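Local coordinates for polysialic acid O-acetyltransferase (Escherichia coli, PDB 3JQY), which catalyses the transfer of acetyl groups from acetyl-CoA to the sialic acid units of the capsular polysialic acid chain, at residues His89-Val99 with Arg110-Val121; Val189-Val200 with Cys204-Ile213. All coordinates share one frame; numbering follows the deposited sequence.

Contact 1: residues His89-Val99 with Arg110-Val121; sequences HKNSKIKGDIV and RRTTIGAGFEVV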
loop_
_atom_site.group_PDB
_atom_site.type_symbol
_atom_site.label_atom_id
_atom_site.label_comp_id
_atom_site.label_asym_id
_atom_site.label_seq_id
_atom_site.Cartn_x
_atom_site.Cartn_y
_atom_site.Cartn_z
ATOM N N HIS B 89 4.572 27.857 -1.592
ATOM C CA HIS B 89 5.368 28.803 -2.381
ATOM C C HIS B 89 5.090 28.741 -3.883
ATOM O O HIS B 89 4.585 27.745 -4.397
ATOM C CB HIS B 89 6.862 28.568 -2.144
ATOM C CG HIS B 89 7.373 29.102 -0.841
ATOM N ND1 HIS B 89 7.059 28.534 0.375
ATOM C CD2 HIS B 89 8.211 30.132 -0.570
ATOM C CE1 HIS B 89 7.667 29.200 1.340
ATOM N NE2 HIS B 89 8.372 30.175 0.794
ATOM N N LYS B 90 5.459 29.814 -4.580
ATOM C CA LYS B 90 5.144 29.980 -5.999
ATOM C C LYS B 90 5.606 28.842 -6.900
ATOM O O LYS B 90 6.623 28.190 -6.640
ATOM C CB LYS B 90 5.731 31.303 -6.510
ATOM C CG LYS B 90 7.217 31.444 -6.246
ATOM C CD LYS B 90 7.840 32.563 -7.085
ATOM C CE LYS B 90 7.238 33.922 -6.762
ATOM N NZ LYS B 90 7.860 35.014 -7.576
ATOM N N ASN B 91 4.825 28.605 -7.951
ATOM C CA ASN B 91 5.170 27.679 -9.025
ATOM C C ASN B 91 5.178 26.208 -8.624
ATOM O O ASN B 91 5.673 25.360 -9.359
ATOM C CB ASN B 91 6.493 28.077 -9.667
ATOM C CG ASN B 91 6.382 29.365 -10.451
ATOM O OD1 ASN B 91 5.671 29.429 -11.451
ATOM N ND2 ASN B 91 7.073 30.401 -9.994
ATOM N N SER B 92 4.626 25.906 -7.460
ATOM C CA SER B 92 4.484 24.525 -7.021
ATOM C C SER B 92 3.185 23.940 -7.568
ATOM O O SER B 92 2.317 24.668 -8.047
ATOM C CB SER B 92 4.494 24.445 -5.494
ATOM O OG SER B 92 3.494 25.285 -4.942
ATOM N N LYS B 93 3.051 22.622 -7.487
ATOM C CA LYS B 93 1.840 21.953 -7.937
ATOM C C LYS B 93 1.426 20.991 -6.843
ATOM O O LYS B 93 2.218 20.140 -6.438
ATOM C CB LYS B 93 2.099 21.172 -9.225
ATOM C CG LYS B 93 2.594 22.030 -10.383
ATOM C CD LYS B 93 2.615 21.215 -11.666
ATOM C CE LYS B 93 3.116 22.035 -12.837
ATOM N NZ LYS B 93 3.083 21.236 -14.095
ATOM N N ILE B 94 0.195 21.119 -6.360
ATOM C CA ILE B 94 -0.209 20.348 -5.188
ATOM C C ILE B 94 -1.615 19.769 -5.300
ATOM O O ILE B 94 -2.512 20.353 -5.925
ATOM C CB ILE B 94 -0.082 21.185 -3.899
ATOM C CG1 ILE B 94 -0.342 20.315 -2.667
ATOM C CG2 ILE B 94 -1.016 22.377 -3.951
ATOM C CD1 ILE B 94 0.210 20.881 -1.383
ATOM N N LYS B 95 -1.766 18.586 -4.710
ATOM C CA LYS B 95 -3.036 17.895 -4.576
ATOM C C LYS B 95 -3.033 17.263 -3.185
ATOM O O LYS B 95 -1.995 17.216 -2.530
ATOM C CB LYS B 95 -3.148 16.786 -5.628
ATOM C CG LYS B 95 -2.872 17.259 -7.047
ATOM C CD LYS B 95 -3.152 16.175 -8.073
ATOM C CE LYS B 95 -2.748 16.647 -9.462
ATOM N NZ LYS B 95 -3.562 15.991 -10.520
ATOM N N GLY B 96 -4.184 16.778 -2.733
ATOM C CA GLY B 96 -4.236 16.026 -1.492
ATOM C C GLY B 96 -4.775 16.752 -0.275
ATOM O O GLY B 96 -5.520 17.728 -0.382
ATOM N N ASP B 97 -4.396 16.252 0.896
ATOM C CA ASP B 97 -4.961 16.731 2.146
ATOM C C ASP B 97 -3.868 17.181 3.094
ATOM O O ASP B 97 -2.989 16.398 3.446
ATOM C CB ASP B 97 -5.769 15.618 2.806
ATOM C CG ASP B 97 -6.998 15.238 1.998
ATOM O OD1 ASP B 97 -7.007 14.138 1.411
ATOM O OD2 ASP B 97 -7.945 16.051 1.936
ATOM N N ILE B 98 -3.938 18.438 3.519
ATOM C CA ILE B 98 -3.011 18.951 4.514
ATOM C C ILE B 98 -3.786 19.295 5.776
ATOM O O ILE B 98 -4.678 20.134 5.746
ATOM C CB ILE B 98 -2.306 20.232 4.033
ATOM C CG1 ILE B 98 -1.481 19.958 2.769
ATOM C CG2 ILE B 98 -1.426 20.795 5.143
ATOM C CD1 ILE B 98 -0.866 21.220 2.170
ATOM N N VAL B 99 -3.448 18.645 6.883
ATOM C CA VAL B 99 -4.103 18.943 8.152
ATOM C C VAL B 99 -3.087 19.534 9.126
ATOM O O VAL B 99 -2.113 18.872 9.496
ATOM C CB VAL B 99 -4.784 17.690 8.746
ATOM C CG1 VAL B 99 -5.526 18.032 10.040
ATOM C CG2 VAL B 99 -5.736 17.079 7.716
ATOM N N ARG B 110 9.248 26.312 -3.399
ATOM C CA ARG B 110 9.033 26.699 -4.790
ATOM C C ARG B 110 9.290 25.573 -5.783
ATOM O O ARG B 110 10.224 24.785 -5.613
ATOM C CB ARG B 110 9.950 27.879 -5.139
ATOM C CG ARG B 110 9.678 29.117 -4.323
ATOM C CD ARG B 110 10.498 30.301 -4.828
ATOM N NE ARG B 110 11.880 30.249 -4.366
ATOM C CZ ARG B 110 12.314 30.822 -3.246
ATOM N NH1 ARG B 110 11.472 31.492 -2.470
ATOM N NH2 ARG B 110 13.593 30.727 -2.901
ATOM N N ARG B 111 8.464 25.520 -6.826
ATOM C CA ARG B 111 8.662 24.594 -7.938
ATOM C C ARG B 111 8.627 23.132 -7.512
ATOM O O ARG B 111 9.183 22.268 -8.184
ATOM C CB ARG B 111 9.980 24.896 -8.667
ATOM C CG ARG B 111 10.078 26.333 -9.184
ATOM C CD ARG B 111 11.471 26.652 -9.709
ATOM N NE ARG B 111 12.506 26.421 -8.701
ATOM C CZ ARG B 111 12.949 27.336 -7.845
ATOM N NH1 ARG B 111 12.457 28.572 -7.857
ATOM N NH2 ARG B 111 13.889 27.014 -6.967
ATOM N N THR B 112 7.968 22.854 -6.398
ATOM C CA THR B 112 7.821 21.481 -5.945
ATOM C C THR B 112 6.524 20.899 -6.506
ATOM O O THR B 112 5.504 21.586 -6.564
ATOM C CB THR B 112 7.838 21.421 -4.405
ATOM O OG1 THR B 112 9.200 21.483 -3.950
ATOM C CG2 THR B 112 7.175 20.148 -3.892
ATOM N N THR B 113 6.569 19.645 -6.947
ATOM C CA THR B 113 5.379 18.982 -7.473
ATOM C C THR B 113 4.949 17.849 -6.559
ATOM O O THR B 113 5.781 17.099 -6.052
ATOM C CB THR B 113 5.592 18.461 -8.908
ATOM O OG1 THR B 113 6.632 17.471 -8.924
ATOM C CG2 THR B 113 5.993 19.615 -9.811
ATOM N N ILE B 114 3.644 17.749 -6.337
ATOM C CA ILE B 114 3.108 16.774 -5.396
ATOM C C ILE B 114 1.937 16.039 -6.031
ATOM O O ILE B 114 0.976 16.656 -6.501
ATOM C CB ILE B 114 2.646 17.456 -4.097
ATOM C CG1 ILE B 114 3.849 18.078 -3.368
ATOM C CG2 ILE B 114 1.887 16.471 -3.225
ATOM C CD1 ILE B 114 3.480 19.072 -2.272
ATOM N N GLY B 115 2.028 14.714 -6.045
ATOM C CA GLY B 115 1.024 13.881 -6.684
ATOM C C GLY B 115 -0.236 13.631 -5.870
ATOM O O GLY B 115 -0.287 13.880 -4.665
ATOM N N ALA B 116 -1.260 13.115 -6.545
ATOM C CA ALA B 116 -2.530 12.806 -5.903
ATOM C C ALA B 116 -2.334 11.825 -4.753
ATOM O O ALA B 116 -1.469 10.955 -4.810
ATOM C CB ALA B 116 -3.516 12.235 -6.935
ATOM N N GLY B 117 -3.151 11.955 -3.714
ATOM C CA GLY B 117 -3.082 11.039 -2.593
ATOM C C GLY B 117 -2.161 11.528 -1.492
ATOM O O GLY B 117 -1.934 10.830 -0.512
ATOM N N PHE B 118 -1.635 12.734 -1.658
ATOM C CA PHE B 118 -0.783 13.369 -0.648
ATOM C C PHE B 118 -1.550 13.583 0.654
ATOM O O PHE B 118 -2.701 14.023 0.631
ATOM C CB PHE B 118 -0.307 14.706 -1.204
ATOM C CG PHE B 118 0.691 15.427 -0.339
ATOM C CD1 PHE B 118 1.917 14.861 -0.044
ATOM C CD2 PHE B 118 0.417 16.710 0.122
ATOM C CE1 PHE B 118 2.852 15.553 0.722
ATOM C CE2 PHE B 118 1.338 17.403 0.887
ATOM C CZ PHE B 118 2.555 16.824 1.190
ATOM N N GLU B 119 -0.924 13.255 1.787
ATOM C CA GLU B 119 -1.510 13.540 3.104
ATOM C C GLU B 119 -0.447 14.080 4.047
ATOM O O GLU B 119 0.651 13.524 4.125
ATOM C CB GLU B 119 -2.091 12.276 3.759
ATOM C CG GLU B 119 -2.976 11.391 2.893
ATOM C CD GLU B 119 -3.373 10.105 3.616
ATOM O OE1 GLU B 119 -3.317 10.089 4.868
ATOM O OE2 GLU B 119 -3.736 9.112 2.938
ATOM N N VAL B 120 -0.770 15.149 4.774
ATOM C CA VAL B 120 0.083 15.611 5.869
ATOM C C VAL B 120 -0.671 15.543 7.192
ATOM O O VAL B 120 -1.796 16.036 7.290
ATOM C CB VAL B 120 0.578 17.053 5.656
ATOM C CG1 VAL B 120 1.356 17.523 6.885
ATOM C CG2 VAL B 120 1.447 17.134 4.406
ATOM N N VAL B 121 -0.045 14.926 8.196
ATOM C CA VAL B 121 -0.626 14.792 9.532
ATOM C C VAL B 121 0.300 15.478 10.537
ATOM O O VAL B 121 1.490 15.193 10.565
ATOM C CB VAL B 121 -0.735 13.304 9.931
ATOM C CG1 VAL B 121 -1.422 13.157 11.283
ATOM C CG2 VAL B 121 -1.461 12.510 8.853
HETATM O O HOH W 1 10.097 30.101 -8.948
HETATM O O HOH W 2 -5.032 12.735 -0.143
#
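With CG1 anti to the backbone N in Ile94 (chi1 -173°) and beside it in Ile114 (chi1 -65°), the two isoleucines run side by side in the same direction, and Ile94 CD1 meets Ile114 CD1 at 3.8 Å. The Phe118 ring packs against the isoleucines: Ile114 CG2 covers one face toward the rim, while Phe118 CE2 lies 4.2 Å from Ile98 CG1. These side chains stack coil on coil inside the left-handed parallel beta-helix, where Ile108 and Leu141 of neighbouring strands join them. Parallel backbone pairing links the coils: Asp97 N donates to Phe118 O at 2.8 Å, and Val120 N to Asp97 O at 2.9 Å. Gly96 makes the corner between strands 93-95 and 97-99; a side chain there would run into Phe118 O. On the outside, a water donates to both Asp97 OD1 and Phe118 O. At the other end, Arg110 CG packs on His89 CB at 3.6 Å, with ring and guanidinium planes 71° apart, and Arg111 forms a salt bridge with Asp132. The contact thus divides its chemistry: apolar branches fill the interior, whereas charged groups and water stay on the outer surface.

Contact 2: residues Val189-Val200 with Cys204-Ile213; sequences VIGYGSIVTKDV and CAAAGNPAKI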
loop_
_atom_site.group_PDB
_atom_site.type_symbol
_atom_site.label_atom_id
_atom_site.label_comp_id
_atom_site.label_asym_id
_atom_site.label_seq_id
_atom_site.Cartn_x
_atom_site.Cartn_y
_atom_site.Cartn_z
ATOM N N VAL B 189 16.820 10.274 -2.651
ATOM C CA VAL B 189 15.725 9.574 -3.316
ATOM C C VAL B 189 15.117 8.565 -2.353
ATOM O O VAL B 189 15.838 7.759 -1.761
ATOM C CB VAL B 189 16.240 8.811 -4.536
ATOM C CG1 VAL B 189 15.127 7.978 -5.158
ATOM C CG2 VAL B 189 16.849 9.762 -5.556
ATOM N N ILE B 190 13.800 8.614 -2.172
ATOM C CA ILE B 190 13.116 7.594 -1.374
ATOM C C ILE B 190 12.374 6.659 -2.322
ATOM O O ILE B 190 11.552 7.101 -3.126
ATOM C CB ILE B 190 12.106 8.198 -0.369
ATOM C CG1 ILE B 190 12.788 9.221 0.548
ATOM C CG2 ILE B 190 11.445 7.088 0.454
ATOM C CD1 ILE B 190 13.975 8.658 1.330
ATOM N N GLY B 191 12.662 5.367 -2.227
ATOM C CA GLY B 191 12.115 4.407 -3.170
ATOM C C GLY B 191 10.651 4.094 -2.976
ATOM O O GLY B 191 10.122 4.173 -1.860
ATOM N N TYR B 192 9.995 3.724 -4.075
ATOM C CA TYR B 192 8.617 3.241 -4.046
ATOM C C TYR B 192 8.376 2.333 -2.854
ATOM O O TYR B 192 9.195 1.452 -2.568
ATOM C CB TYR B 192 8.305 2.432 -5.315
ATOM C CG TYR B 192 6.965 1.739 -5.221
ATOM C CD1 TYR B 192 5.823 2.316 -5.760
ATOM C CD2 TYR B 192 6.835 0.533 -4.545
ATOM C CE1 TYR B 192 4.586 1.700 -5.646
ATOM C CE2 TYR B 192 5.606 -0.089 -4.423
ATOM C CZ TYR B 192 4.487 0.501 -4.971
ATOM O OH TYR B 192 3.267 -0.121 -4.849
ATOM N N GLY B 193 7.255 2.537 -2.164
ATOM C CA GLY B 193 6.795 1.588 -1.163
ATOM C C GLY B 193 7.463 1.718 0.195
ATOM O O GLY B 193 7.164 0.955 1.116
ATOM N N SER B 194 8.365 2.681 0.332
ATOM C CA SER B 194 9.119 2.802 1.578
ATOM C C SER B 194 8.259 3.255 2.755
ATOM O O SER B 194 7.277 3.969 2.581
ATOM C CB SER B 194 10.272 3.795 1.401
ATOM O OG SER B 194 11.198 3.319 0.438
ATOM N N ILE B 195 8.647 2.837 3.957
ATOM C CA ILE B 195 8.236 3.534 5.170
ATOM C C ILE B 195 9.513 3.980 5.865
ATOM O O ILE B 195 10.304 3.161 6.328
ATOM C CB ILE B 195 7.360 2.671 6.106
ATOM C CG1 ILE B 195 6.060 2.283 5.389
ATOM C CG2 ILE B 195 7.066 3.440 7.394
ATOM C CD1 ILE B 195 5.013 1.593 6.268
ATOM N N VAL B 196 9.724 5.292 5.890
ATOM C CA VAL B 196 10.959 5.877 6.394
ATOM C C VAL B 196 10.776 6.290 7.846
ATOM O O VAL B 196 9.907 7.112 8.163
ATOM C CB VAL B 196 11.364 7.107 5.564
ATOM C CG1 VAL B 196 12.696 7.660 6.064
ATOM C CG2 VAL B 196 11.434 6.758 4.076
ATOM N N THR B 197 11.591 5.720 8.729
ATOM C CA THR B 197 11.441 5.965 10.161
ATOM C C THR B 197 12.664 6.634 10.788
ATOM O O THR B 197 12.597 7.082 11.929
ATOM C CB THR B 197 11.151 4.653 10.925
ATOM O OG1 THR B 197 12.243 3.743 10.743
ATOM C CG2 THR B 197 9.878 4.002 10.405
ATOM N N LYS B 198 13.686 6.754 9.996
ATOM C CA LYS B 198 14.920 7.353 10.501
ATOM C C LYS B 198 15.521 8.308 9.473
ATOM O O LYS B 198 15.257 8.185 8.279
ATOM C CB LYS B 198 15.938 6.263 10.838
ATOM C CG LYS B 198 15.508 5.359 11.979
ATOM C CD LYS B 198 16.574 4.308 12.245
ATOM C CE LYS B 198 16.162 3.347 13.352
ATOM N NZ LYS B 198 15.993 4.065 14.652
ATOM N N ASP B 199 16.326 9.284 9.858
ATOM C CA ASP B 199 16.890 10.270 8.931
ATOM C C ASP B 199 17.563 9.616 7.730
ATOM O O ASP B 199 18.192 8.561 7.856
ATOM C CB ASP B 199 17.924 11.154 9.640
ATOM C CG ASP B 199 17.315 12.038 10.712
ATOM O OD1 ASP B 199 16.079 12.179 10.749
ATOM O OD2 ASP B 199 18.083 12.600 11.524
ATOM N N VAL B 200 17.420 10.247 6.567
ATOM C CA VAL B 200 18.150 9.857 5.368
ATOM C C VAL B 200 19.095 11.005 5.014
ATOM O O VAL B 200 18.648 12.119 4.775
ATOM C CB VAL B 200 17.189 9.611 4.187
ATOM C CG1 VAL B 200 17.971 9.255 2.916
ATOM C CG2 VAL B 200 16.195 8.520 4.527
ATOM N N CYS B 204 21.607 10.309 -0.924
ATOM C CA CYS B 204 21.470 8.868 -0.712
ATOM C C CYS B 204 20.142 8.389 -1.261
ATOM O O CYS B 204 19.184 9.148 -1.302
ATOM C CB CYS B 204 21.482 8.537 0.776
ATOM S SG CYS B 204 23.058 8.765 1.603
ATOM N N ALA B 205 20.091 7.121 -1.661
ATOM C CA ALA B 205 18.827 6.472 -1.983
ATOM C C ALA B 205 18.483 5.513 -0.846
ATOM O O ALA B 205 19.338 4.750 -0.390
ATOM C CB ALA B 205 18.931 5.722 -3.298
ATOM N N ALA B 206 17.237 5.572 -0.378
ATOM C CA ALA B 206 16.765 4.696 0.688
ATOM C C ALA B 206 15.488 3.998 0.241
ATOM O O ALA B 206 14.699 4.569 -0.516
ATOM C CB ALA B 206 16.499 5.498 1.946
ATOM N N ALA B 207 15.281 2.779 0.721
ATOM C CA ALA B 207 14.074 2.025 0.415
ATOM C C ALA B 207 13.844 0.925 1.443
ATOM O O ALA B 207 14.768 0.523 2.150
ATOM C CB ALA B 207 14.145 1.427 -1.005
ATOM N N GLY B 208 12.606 0.438 1.516
ATOM C CA GLY B 208 12.261 -0.643 2.422
ATOM C C GLY B 208 11.219 -0.262 3.458
ATOM O O GLY B 208 10.821 0.901 3.568
ATOM N N ASN B 209 10.774 -1.259 4.214
ATOM C CA ASN B 209 9.874 -1.046 5.339
ATOM C C ASN B 209 10.331 -1.920 6.497
ATOM O O ASN B 209 9.996 -3.102 6.547
ATOM C CB ASN B 209 8.439 -1.422 4.964
ATOM C CG ASN B 209 7.482 -1.300 6.146
ATOM O OD1 ASN B 209 7.832 -0.714 7.168
ATOM N ND2 ASN B 209 6.264 -1.824 5.998
ATOM N N PRO B 210 11.118 -1.349 7.423
ATOM C CA PRO B 210 11.531 0.063 7.431
ATOM C C PRO B 210 12.631 0.354 6.414
ATOM O O PRO B 210 13.412 -0.530 6.054
ATOM C CB PRO B 210 12.076 0.250 8.842
ATOM C CG PRO B 210 12.602 -1.090 9.216
ATOM C CD PRO B 210 11.730 -2.115 8.521
ATOM N N ALA B 211 12.703 1.603 5.963
ATOM C CA ALA B 211 13.655 1.970 4.929
ATOM C C ALA B 211 15.091 1.924 5.450
ATOM O O ALA B 211 15.354 2.197 6.631
ATOM C CB ALA B 211 13.320 3.355 4.367
ATOM N N LYS B 212 16.004 1.539 4.566
ATOM C CA LYS B 212 17.425 1.551 4.864
ATOM C C LYS B 212 18.115 2.228 3.698
ATOM O O LYS B 212 17.589 2.240 2.586
ATOM C CB LYS B 212 17.961 0.128 5.008
ATOM C CG LYS B 212 17.169 -0.742 5.965
ATOM C CD LYS B 212 17.190 -0.168 7.369
ATOM C CE LYS B 212 16.612 -1.155 8.370
ATOM N NZ LYS B 212 17.215 -2.506 8.192
ATOM N N ILE B 213 19.292 2.781 3.938
ATOM C CA ILE B 213 20.095 3.280 2.853
ATOM C C ILE B 213 20.537 2.167 1.903
ATOM O O ILE B 213 21.140 1.227 2.326
ATOM C CB ILE B 213 21.360 4.035 3.315
ATOM C CG1 ILE B 213 21.013 5.138 4.250
ATOM C CG2 ILE B 213 22.158 4.513 2.142
ATOM C CD1 ILE B 213 20.250 6.048 3.720
HETATM O O HOH W 3 10.260 0.112 -0.333
HETATM O O HOH W 4 13.794 4.032 8.118
#
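Ile195 lies alongside the side-chain amide of Asn209, its CD1 3.6 Å from Asn209 ND2 and its CB 3.6 Å from Asn209 OD1. The pair belongs to the last turns of the left-handed beta-helix, where strand 204-208 adds in parallel to 189-190 and the chain then folds back as 211-213. Asn209 has CG anti to the backbone N (chi1 176°), which lays the amide along the isoleucine; its ND2 makes a weak hydrogen bond to Gly193 O of a neighbouring subunit. With an alanine here the amide is gone, and Ile195 would probably face a gap, with Gly193 O of the neighbouring subunit likely to lose its weak partner. The cis peptide bond before Pro210 accompanies the reversal, and Ile195 spans it, taking a hydrogen bond from Ala211 N at its O and giving one from its N to Gly208 O at 2.9 Å. Inside, Ala206 CB meets Val200 CG2, at 4.0 Å, and Ile190 CD1 on the same side, while Val200 CG1 crosses to Ile213 CD1. Gly191 leaves room for Ala207, whose CB a side chain there would hit. Gly191 O is gripped from one face of its plane by both Ser194 N and Ser194 OG; the hydroxyl bond measures 2.7 Å, and the same OG takes a weak bond from Gly208 N at 3.4 Å.

Contact 1 and contact 2 follow one another along the chain and along the same beta-helix, their centres 20 Å apart and their nearest atoms about 11 Å apart, without touching. Two sheets tie them together: one includes 97-101, 119-121 and 195-196, the other 113-114, 189-190 and 204-208. Contact 1 lies within this chain, whereas contact 2 also meets both other subunits of the trimer. Acetyl-CoA probably binds near both, as inferred from related enzymes. Val121 of contact 1 has its side chain about 6 Å from Gly146 and about 9 Å from Lys180; contact 2 contains Lys198, and its Thr197 side chain is about 8 Å from that of Lys180.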